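Local coordinates for hydrogenase expression/formation protein (HypB) (Archaeoglobus fulgidus, PDB 2WSM), which probably binds and hydrolyses GTP, dimerizes in a GTP-dependent way, and binds nickel and zinc as a factor in hydrogenase maturation, at residues E52-G55 with K59-A62; N162-A167 with A172-M177; M193-K196 with G200-E203. All blocks are in the same frame, centred on the assembly; numbering follows the deposited sequence.

Contact 1: residues E52-G55 with K59-A62; sequences ERIG and KIGA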
ATOM      1  N   GLU A  52     -18.732  11.308  20.679  1.00 32.45           N
ATOM      2  CA  GLU A  52     -19.725  12.252  21.173  1.00 35.25           C
ATOM      3  C   GLU A  52     -21.116  11.640  21.256  1.00 37.35           C
ATOM      4  O   GLU A  52     -21.873  11.931  22.179  1.00 38.37           O
ATOM      5  CB  GLU A  52     -19.743  13.506  20.304  1.00 34.19           C
ATOM      6  CG  GLU A  52     -18.607  14.461  20.615  1.00 39.20           C
ATOM      7  CD  GLU A  52     -18.209  15.326  19.435  1.00 45.09           C
ATOM      8  OE1 GLU A  52     -19.087  15.665  18.610  1.00 45.32           O
ATOM      9  OE2 GLU A  52     -17.009  15.668  19.341  1.00 48.81           O
ATOM     10  N   ARG A  53     -21.442  10.779  20.301  1.00 35.07           N
ATOM     11  CA  ARG A  53     -22.787  10.226  20.210  1.00 36.97           C
ATOM     12  C   ARG A  53     -23.037   9.057  21.167  1.00 33.32           C
ATOM     13  O   ARG A  53     -24.083   8.993  21.805  1.00 46.77           O
ATOM     14  CB  ARG A  53     -23.111   9.828  18.764  1.00 33.88           C
ATOM     15  CG  ARG A  53     -24.299   8.884  18.624  1.00 36.02           C
ATOM     16  CD  ARG A  53     -25.626   9.567  18.945  1.00 40.58           C
ATOM     17  NE  ARG A  53     -25.878  10.705  18.064  1.00 41.25           N
ATOM     18  CZ  ARG A  53     -26.576  10.644  16.933  1.00 42.49           C
ATOM     19  NH1 ARG A  53     -26.751  11.739  16.200  1.00 40.90           N
ATOM     20  NH2 ARG A  53     -27.100   9.493  16.530  1.00 44.97           N
ATOM     21  N   ILE A  54     -22.084   8.141  21.278  1.00 33.56           N
ATOM     22  CA  ILE A  54     -22.291   6.942  22.091  1.00 37.96           C
ATOM     23  C   ILE A  54     -21.249   6.739  23.192  1.00 34.38           C
ATOM     24  O   ILE A  54     -21.215   5.685  23.824  1.00 33.96           O
ATOM     25  CB  ILE A  54     -22.332   5.657  21.223  1.00 39.19           C
ATOM     26  CG1 ILE A  54     -21.061   5.539  20.379  1.00 28.88           C
ATOM     27  CG2 ILE A  54     -23.593   5.623  20.354  1.00 35.44           C
ATOM     28  CD1 ILE A  54     -20.883   4.186  19.725  1.00 29.76           C
ATOM     29  N   GLY A  55     -20.408   7.742  23.424  1.00 37.72           N
ATOM     30  CA  GLY A  55     -19.353   7.638  24.424  1.00 37.63           C
ATOM     31  C   GLY A  55     -19.853   7.420  25.845  1.00 44.02           C
ATOM     32  O   GLY A  55     -19.146   6.860  26.683  1.00 42.23           O
ATOM     33  N   LYS A  59     -17.762   2.412  26.294  1.00 31.47           N
ATOM     34  CA  LYS A  59     -16.390   2.804  26.607  1.00 36.35           C
ATOM     35  C   LYS A  59     -15.481   2.683  25.381  1.00 30.69           C
ATOM     36  O   LYS A  59     -15.226   1.585  24.891  1.00 32.24           O
ATOM     37  CB  LYS A  59     -15.837   1.967  27.764  1.00 34.83           C
ATOM     38  CG  LYS A  59     -14.448   2.379  28.224  1.00 40.55           C
ATOM     39  CD  LYS A  59     -14.489   3.690  29.005  1.00 52.44           C
ATOM     40  CE  LYS A  59     -13.170   3.951  29.730  1.00 53.53           C
ATOM     41  NZ  LYS A  59     -12.069   4.302  28.785  1.00 55.55           N
ATOM     42  N   ILE A  60     -14.985   3.818  24.904  1.00 30.76           N
ATOM     43  CA  ILE A  60     -14.239   3.869  23.650  1.00 27.94           C
ATOM     44  C   ILE A  60     -12.780   4.263  23.837  1.00 33.62           C
ATOM     45  O   ILE A  60     -12.467   5.209  24.566  1.00 37.05           O
ATOM     46  CB  ILE A  60     -14.886   4.877  22.678  1.00 26.94           C
ATOM     47  CG1 ILE A  60     -16.297   4.428  22.310  1.00 28.98           C
ATOM     48  CG2 ILE A  60     -14.032   5.054  21.428  1.00 29.57           C
ATOM     49  CD1 ILE A  60     -17.124   5.505  21.627  1.00 30.03           C
ATOM     50  N   GLY A  61     -11.891   3.533  23.167  1.00 29.94           N
ATOM     51  CA  GLY A  61     -10.497   3.913  23.076  1.00 23.43           C
ATOM     52  C   GLY A  61     -10.183   4.362  21.656  1.00 28.63           C
ATOM     53  O   GLY A  61     -10.837   3.943  20.699  1.00 23.61           O
ATOM     54  N   ALA A  62      -9.175   5.216  21.518  1.00 26.77           N
ATOM     55  CA  ALA A  62      -8.762   5.693  20.208  1.00 27.35           C
ATOM     56  C   ALA A  62      -7.247   5.638  20.041  1.00 22.61           C
ATOM     57  O   ALA A  62      -6.500   6.157  20.864  1.00 26.08           O
ATOM     58  CB  ALA A  62      -9.268   7.108  19.981  1.00 24.14           C
TER
HETATM   59  O   HOH W   1     -16.219   6.159  25.937  1.00 31.86           O

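Contact 2: residues N162-A167 with A172-M177; sequences NKVALA and ADVEKM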
ATOM      1  N   ASN A 162     -17.720   9.668   1.694  1.00 22.05           N
ATOM      2  CA  ASN A 162     -17.774  10.734   2.675  1.00 27.50           C
ATOM      3  C   ASN A 162     -17.915  12.114   2.054  1.00 29.71           C
ATOM      4  O   ASN A 162     -17.561  12.326   0.891  1.00 25.56           O
ATOM      5  CB  ASN A 162     -16.494  10.686   3.533  1.00 32.53           C
ATOM      6  CG  ASN A 162     -16.616  11.490   4.811  1.00 31.23           C
ATOM      7  OD1 ASN A 162     -17.712  11.704   5.316  1.00 35.39           O
ATOM      8  ND2 ASN A 162     -15.486  11.936   5.343  1.00 36.21           N
ATOM      9  N   LYS A 163     -18.421  13.052   2.852  1.00 29.03           N
ATOM     10  CA  LYS A 163     -18.605  14.432   2.423  1.00 32.25           C
ATOM     11  C   LYS A 163     -19.424  14.499   1.135  1.00 31.39           C
ATOM     12  O   LYS A 163     -19.131  15.301   0.246  1.00 36.81           O
ATOM     13  CB  LYS A 163     -17.248  15.127   2.238  1.00 29.45           C
ATOM     14  CG  LYS A 163     -16.391  15.183   3.498  1.00 28.98           C
ATOM     15  CD  LYS A 163     -15.087  15.958   3.276  1.00 34.64           C
ATOM     16  CE  LYS A 163     -14.016  15.531   4.282  1.00 43.58           C
ATOM     17  NZ  LYS A 163     -12.914  16.533   4.465  1.00 40.55           N
ATOM     18  N   VAL A 164     -20.449  13.658   1.034  1.00 27.70           N
ATOM     19  CA  VAL A 164     -21.242  13.585  -0.197  1.00 36.12           C
ATOM     20  C   VAL A 164     -21.963  14.895  -0.555  1.00 37.64           C
ATOM     21  O   VAL A 164     -22.183  15.184  -1.734  1.00 35.86           O
ATOM     22  CB  VAL A 164     -22.261  12.421  -0.173  1.00 31.57           C
ATOM     23  CG1 VAL A 164     -21.552  11.095   0.056  1.00 24.00           C
ATOM     24  CG2 VAL A 164     -23.329  12.661   0.888  1.00 34.98           C
ATOM     25  N   ALA A 165     -22.330  15.687   0.450  1.00 37.45           N
ATOM     26  CA  ALA A 165     -23.010  16.957   0.188  1.00 41.66           C
ATOM     27  C   ALA A 165     -22.122  17.943  -0.575  1.00 42.08           C
ATOM     28  O   ALA A 165     -22.578  19.011  -0.976  1.00 45.86           O
ATOM     29  CB  ALA A 165     -23.529  17.583   1.482  1.00 41.57           C
ATOM     30  N   LEU A 166     -20.858  17.584  -0.770  1.00 36.96           N
ATOM     31  CA  LEU A 166     -19.957  18.380  -1.597  1.00 36.96           C
ATOM     32  C   LEU A 166     -19.807  17.770  -2.992  1.00 39.04           C
ATOM     33  O   LEU A 166     -19.100  18.313  -3.840  1.00 41.30           O
ATOM     34  CB  LEU A 166     -18.582  18.509  -0.937  1.00 33.54           C
ATOM     35  CG  LEU A 166     -18.542  19.210   0.424  1.00 42.03           C
ATOM     36  CD1 LEU A 166     -17.110  19.396   0.896  1.00 38.70           C
ATOM     37  CD2 LEU A 166     -19.263  20.547   0.363  1.00 47.46           C
ATOM     38  N   ALA A 167     -20.480  16.643  -3.222  1.00 39.08           N
ATOM     39  CA  ALA A 167     -20.357  15.904  -4.480  1.00 40.42           C
ATOM     40  C   ALA A 167     -20.522  16.803  -5.699  1.00 42.13           C
ATOM     41  O   ALA A 167     -19.600  16.961  -6.502  1.00 41.69           O
ATOM     42  CB  ALA A 167     -21.368  14.771  -4.535  1.00 34.38           C
ATOM     43  N   ALA A 172     -18.021  15.428  -8.580  1.00 39.05           N
ATOM     44  CA  ALA A 172     -17.838  14.008  -8.314  1.00 37.31           C
ATOM     45  C   ALA A 172     -19.154  13.250  -8.392  1.00 35.02           C
ATOM     46  O   ALA A 172     -20.201  13.723  -7.944  1.00 37.45           O
ATOM     47  CB  ALA A 172     -17.162  13.787  -6.962  1.00 39.29           C
ATOM     48  N   ASP A 173     -19.081  12.062  -8.973  1.00 38.85           N
ATOM     49  CA  ASP A 173     -20.243  11.225  -9.198  1.00 36.65           C
ATOM     50  C   ASP A 173     -20.352  10.182  -8.094  1.00 32.21           C
ATOM     51  O   ASP A 173     -19.635   9.181  -8.100  1.00 32.99           O
ATOM     52  CB  ASP A 173     -20.094  10.534 -10.550  1.00 35.22           C
ATOM     53  CG  ASP A 173     -21.413  10.151 -11.150  1.00 37.26           C
ATOM     54  OD1 ASP A 173     -22.107   9.295 -10.559  1.00 35.99           O
ATOM     55  OD2 ASP A 173     -21.747  10.708 -12.219  1.00 39.57           O
ATOM     56  N   VAL A 174     -21.252  10.411  -7.151  1.00 30.98           N
ATOM     57  CA  VAL A 174     -21.351   9.552  -5.978  1.00 32.51           C
ATOM     58  C   VAL A 174     -21.827   8.147  -6.329  1.00 33.86           C
ATOM     59  O   VAL A 174     -21.338   7.157  -5.776  1.00 32.04           O
ATOM     60  CB  VAL A 174     -22.276  10.164  -4.901  1.00 34.72           C
ATOM     61  CG1 VAL A 174     -22.479   9.195  -3.749  1.00 33.36           C
ATOM     62  CG2 VAL A 174     -21.695  11.464  -4.398  1.00 32.31           C
ATOM     63  N   GLU A 175     -22.781   8.061  -7.248  1.00 33.16           N
ATOM     64  CA  GLU A 175     -23.368   6.774  -7.606  1.00 32.59           C
ATOM     65  C   GLU A 175     -22.389   5.879  -8.359  1.00 27.44           C
ATOM     66  O   GLU A 175     -22.525   4.660  -8.358  1.00 32.24           O
ATOM     67  CB  GLU A 175     -24.672   6.977  -8.386  1.00 37.04           C
ATOM     68  CG  GLU A 175     -25.803   7.497  -7.503  1.00 36.68           C
ATOM     69  CD  GLU A 175     -26.002   6.635  -6.257  1.00 45.46           C
ATOM     70  OE1 GLU A 175     -26.217   5.411  -6.414  1.00 46.59           O
ATOM     71  OE2 GLU A 175     -25.938   7.173  -5.126  1.00 42.17           O
ATOM     72  N   LYS A 176     -21.394   6.488  -8.990  1.00 24.57           N
ATOM     73  CA  LYS A 176     -20.316   5.726  -9.613  1.00 28.41           C
ATOM     74  C   LYS A 176     -19.348   5.178  -8.556  1.00 31.87           C
ATOM     75  O   LYS A 176     -18.857   4.051  -8.664  1.00 26.44           O
ATOM     76  CB  LYS A 176     -19.551   6.608 -10.593  1.00 28.72           C
ATOM     77  CG  LYS A 176     -18.307   5.965 -11.143  1.00 33.31           C
ATOM     78  CD  LYS A 176     -17.383   6.986 -11.783  1.00 31.52           C
ATOM     79  CE  LYS A 176     -16.001   6.387 -11.989  1.00 34.01           C
ATOM     80  NZ  LYS A 176     -16.087   5.033 -12.628  1.00 38.02           N
ATOM     81  N   MET A 177     -19.070   5.985  -7.536  1.00 27.47           N
ATOM     82  CA  MET A 177     -18.175   5.561  -6.472  1.00 29.31           C
ATOM     83  C   MET A 177     -18.798   4.369  -5.750  1.00 26.71           C
ATOM     84  O   MET A 177     -18.137   3.365  -5.494  1.00 25.71           O
ATOM     85  CB  MET A 177     -17.884   6.718  -5.509  1.00 23.99           C
ATOM     86  CG  MET A 177     -17.162   7.874  -6.165  1.00 22.77           C
ATOM     87  SD  MET A 177     -16.828   9.279  -5.086  1.00 27.85           S
ATOM     88  CE  MET A 177     -15.539   8.616  -4.030  1.00 30.25           C
TER

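Contact 3: residues M193-K196 with G200-E203; sequences MDLK and GFEE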
ATOM      1  N   MET A 193     -22.059   9.274   3.329  1.00 28.34           N
ATOM      2  CA  MET A 193     -22.021  10.027   4.573  1.00 26.12           C
ATOM      3  C   MET A 193     -21.678  11.489   4.385  1.00 29.12           C
ATOM      4  O   MET A 193     -20.843  11.848   3.556  1.00 30.51           O
ATOM      5  CB  MET A 193     -21.039   9.375   5.555  1.00 30.73           C
ATOM      6  CG  MET A 193     -20.951  10.061   6.922  1.00 32.37           C
ATOM      7  SD  MET A 193     -19.708   9.313   8.006  1.00 31.09           S
ATOM      8  CE  MET A 193     -20.537   7.803   8.490  1.00 23.21           C
ATOM      9  N   ASP A 194     -22.355  12.329   5.158  1.00 32.17           N
ATOM     10  CA  ASP A 194     -21.992  13.731   5.280  1.00 35.80           C
ATOM     11  C   ASP A 194     -22.283  14.166   6.709  1.00 35.65           C
ATOM     12  O   ASP A 194     -23.436  14.372   7.081  1.00 38.02           O
ATOM     13  CB  ASP A 194     -22.777  14.590   4.296  1.00 37.24           C
ATOM     14  CG  ASP A 194     -22.306  16.023   4.285  1.00 37.28           C
ATOM     15  OD1 ASP A 194     -22.976  16.863   4.913  1.00 44.40           O
ATOM     16  OD2 ASP A 194     -21.259  16.308   3.664  1.00 35.59           O
ATOM     17  N   LEU A 195     -21.236  14.282   7.516  1.00 34.94           N
ATOM     18  CA  LEU A 195     -21.412  14.574   8.934  1.00 40.79           C
ATOM     19  C   LEU A 195     -22.120  15.915   9.165  1.00 42.70           C
ATOM     20  O   LEU A 195     -22.943  16.040  10.075  1.00 44.85           O
ATOM     21  CB  LEU A 195     -20.071  14.493   9.681  1.00 32.82           C
ATOM     22  CG  LEU A 195     -19.542  13.059   9.844  1.00 36.98           C
ATOM     23  CD1 LEU A 195     -18.208  13.002  10.592  1.00 30.99           C
ATOM     24  CD2 LEU A 195     -20.580  12.191  10.549  1.00 36.52           C
ATOM     25  N   LYS A 196     -21.815  16.903   8.328  1.00 39.42           N
ATOM     26  CA  LYS A 196     -22.460  18.210   8.418  1.00 45.17           C
ATOM     27  C   LYS A 196     -23.981  18.080   8.423  1.00 46.78           C
ATOM     28  O   LYS A 196     -24.659  18.613   9.303  1.00 46.49           O
ATOM     29  CB  LYS A 196     -22.027  19.112   7.261  1.00 45.82           C
ATOM     30  CG  LYS A 196     -20.548  19.465   7.249  1.00 50.56           C
ATOM     31  CD  LYS A 196     -20.189  20.315   6.029  1.00 58.02           C
ATOM     32  CE  LYS A 196     -20.471  19.580   4.710  1.00 58.16           C
ATOM     33  NZ  LYS A 196     -19.531  18.445   4.449  1.00 46.02           N
ATOM     34  N   GLY A 200     -26.152   9.498   6.866  1.00 25.24           N
ATOM     35  CA  GLY A 200     -25.416   8.258   7.010  1.00 28.95           C
ATOM     36  C   GLY A 200     -24.914   7.955   8.410  1.00 30.20           C
ATOM     37  O   GLY A 200     -24.490   6.828   8.691  1.00 23.44           O
ATOM     38  N   PHE A 201     -24.972   8.949   9.294  1.00 25.80           N
ATOM     39  CA  PHE A 201     -24.372   8.823  10.619  1.00 30.63           C
ATOM     40  C   PHE A 201     -25.044   7.755  11.471  1.00 29.78           C
ATOM     41  O   PHE A 201     -24.374   6.916  12.079  1.00 26.49           O
ATOM     42  CB  PHE A 201     -24.365  10.166  11.355  1.00 32.92           C
ATOM     43  CG  PHE A 201     -23.569  10.150  12.634  1.00 31.00           C
ATOM     44  CD1 PHE A 201     -22.185  10.007  12.607  1.00 30.20           C
ATOM     45  CD2 PHE A 201     -24.201  10.265  13.861  1.00 35.11           C
ATOM     46  CE1 PHE A 201     -21.449   9.986  13.783  1.00 33.19           C
ATOM     47  CE2 PHE A 201     -23.467  10.248  15.046  1.00 35.84           C
ATOM     48  CZ  PHE A 201     -22.088  10.109  15.006  1.00 29.00           C
ATOM     49  N   GLU A 202     -26.369   7.793  11.514  1.00 31.72           N
ATOM     50  CA  GLU A 202     -27.135   6.816  12.272  1.00 30.43           C
ATOM     51  C   GLU A 202     -26.841   5.417  11.757  1.00 30.50           C
ATOM     52  O   GLU A 202     -26.728   4.465  12.529  1.00 31.29           O
ATOM     53  CB  GLU A 202     -28.627   7.113  12.151  1.00 35.28           C
ATOM     54  CG  GLU A 202     -28.996   8.544  12.519  1.00 43.23           C
ATOM     55  CD  GLU A 202     -29.026   8.790  14.019  1.00 47.79           C
ATOM     56  OE1 GLU A 202     -28.519   7.936  14.788  1.00 40.12           O
ATOM     57  OE2 GLU A 202     -29.564   9.848  14.423  1.00 53.69           O
ATOM     58  N   GLU A 203     -26.727   5.299  10.440  1.00 27.75           N
ATOM     59  CA  GLU A 203     -26.377   4.027   9.834  1.00 32.06           C
ATOM     60  C   GLU A 203     -25.032   3.553  10.379  1.00 30.56           C
ATOM     61  O   GLU A 203     -24.881   2.383  10.731  1.00 30.33           O
ATOM     62  CB  GLU A 203     -26.331   4.157   8.314  1.00 27.62           C
ATOM     63  CG  GLU A 203     -25.980   2.869   7.592  1.00 40.33           C
ATOM     64  CD  GLU A 203     -26.403   2.871   6.121  1.00 46.17           C
ATOM     65  OE1 GLU A 203     -26.522   3.963   5.520  1.00 44.69           O
ATOM     66  OE2 GLU A 203     -26.616   1.772   5.567  1.00 47.35           O
TER

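Contact 1: residues E52-G55 with K59-A62
Ile54, on helix 43-54, and Ile60, in the first residue of strand 60-64, meet with their side chains crossing at about a right angle. One branch of each does the touching: CG1 of Ile54 lies 4.1 Å from CD1 of Ile60. Ile54 holds CG1 between its backbone N and carbonyl carbon (chi1 56°), which brings the longer branch nearer the strand although the bond leaving its CA does not face it. Ile60 already aims at the helix, and chi2 of 166° extends the branch so that CD1 is the atom that touches. The same methyl also packs on the backbone of the turn, with Ile60 CD1 4.2 Å from Gly55 CA.

Polar backbone atoms are joined indirectly. A water donates to Gly55 O at 3.1 Å and accepts from Ile60 N at 2.8 Å, so it links the Gly55 carbonyl to the amide that opens the strand. Lys59, whose N is bonded to the carboxylate of Asp110, has a CA 6.1 Å from Gly55 CA. Helix 201-212 also packs on Ile54, through Ile205 and Arg209.

The segments thus form the helix-to-strand return of a beta-alpha-beta crossover, the helix following strand 31-37. Chemically, the direct contact is apolar, at ordinary van der Waals distance, and the polar link between the two backbones at this turn runs through water.

Contact 2: residues N162-A167 with A172-M177
Ala172 meets Ala167 through the backbone: its N donates to Ala167 O at 3.0 Å, with a nearly straight N-H...O angle of 164°. The donor sits above the carbonyl plane, 36° out of it. This bond spans six residues and brings the two alanine CA atoms to 5.0 Å, drawing the chain back after the short helix 167-170. The methyl of Ala172 also approaches that carbonyl, its CB lying 4.0 Å from Ala167 O.

Asp173 points away from segment 162-167 and serves the following helix instead. As the N-cap of helix 174-184 it accepts from Lys176 N through OD1 at 3.3 Å, a long bond met on the anti side of the carboxylate, and its own N is held by Asp143.

Val174 carries the apolar part. Its chi1 of 174° sets CG2 beside the backbone N, where it is pressed against Ala167 CB at 3.3 Å, tighter than usual for two carbons, while CG1 faces Val164 CG1 at a looser 4.4 Å. One valine therefore wedges against both ends of the 164-167 turn, whose Ala167 N is bonded to Val164 O. Segment 162-167 begins with Asn-Lys at the end of strand 158-162, the place of the guanine-recognition NKxD motif in P-loop GTPases, although the fourth position is Ala165 here.

Lys176 NZ forms salt bridges with Asp180 and Glu147. Met177 faces the first segment from the next turn of the helix and packs on Val137 of strand 132-138 and on Asp143.

Contact 3: residues M193-K196 with G200-E203
Met193 and Gly200 bring the two backbones closest, their CA atoms only 4.5 Å apart. Segment 193-196 is an irregular loop leaving strand 189-192, whereas Gly200 occupies the N-cap position and the chain then turns into helix 201-212. Gly200 has a positive phi of 85° and no side chain on the flank that Met193 approaches, which fits the close spacing.

From Met193 the side chain runs extended until its last torsion, where it bends and brings CE to 4.1 Å from Gly200 O, a contact of a methyl with a carbonyl. Its root is also held, since Met193 takes part in backbone bonds with Ile161 and Val164, and the side chain packs on Leu46 of helix 43-54.

Leu195 and Phe201 make the tighter pair. The CD2 methyl of Leu195 comes obliquely to the ring, 3.4 Å from Phe201 CD1 and 4.0 Å from Phe201 CE1, so the methyl meets the CD1 and CE1 atoms of the ring. Phe201 places its ring with CG anti to the backbone N (chi1 -171°), and Arg49 makes a cation-pi contact with it.

On the loop itself, Lys196 NZ reaches back to Asp194 OD2 at 2.9 Å in a salt bridge met on the syn side, 24° out of the carboxylate plane. The other oxygen of Asp194 accepts from Thr197 N, so both carboxylate oxygens are engaged.

The side chain of Leu195 approaches the probable P-loop (Walker A) without making contact with it. A loop after the last strand of the sheet, leading into the last helix, is consistent with the G5 position of SIMIBI-class GTPases.

In the fold
The three contacts follow in series along the chain, and all sit where strands of one parallel sheet meet its helices. Contact 1 lies on strand 60-64; contacts 2 and 3 follow strands 158-162 and 189-192, neighbours in the sheet. Contacts 1 and 2 do not touch, their centres about 27 Å apart. Contact 3 links them: its centre lies about 16 Å from that of contact 1, joined by the salt bridge of Arg53 to Glu202, and about 13 Å from that of contact 2, where Val164 N probably bonds Met193 O. Loop 193-196 and the start of helix 201-212 together bridge helix 43-54, which follows the probable P-loop, and the probable guanine-recognition loop.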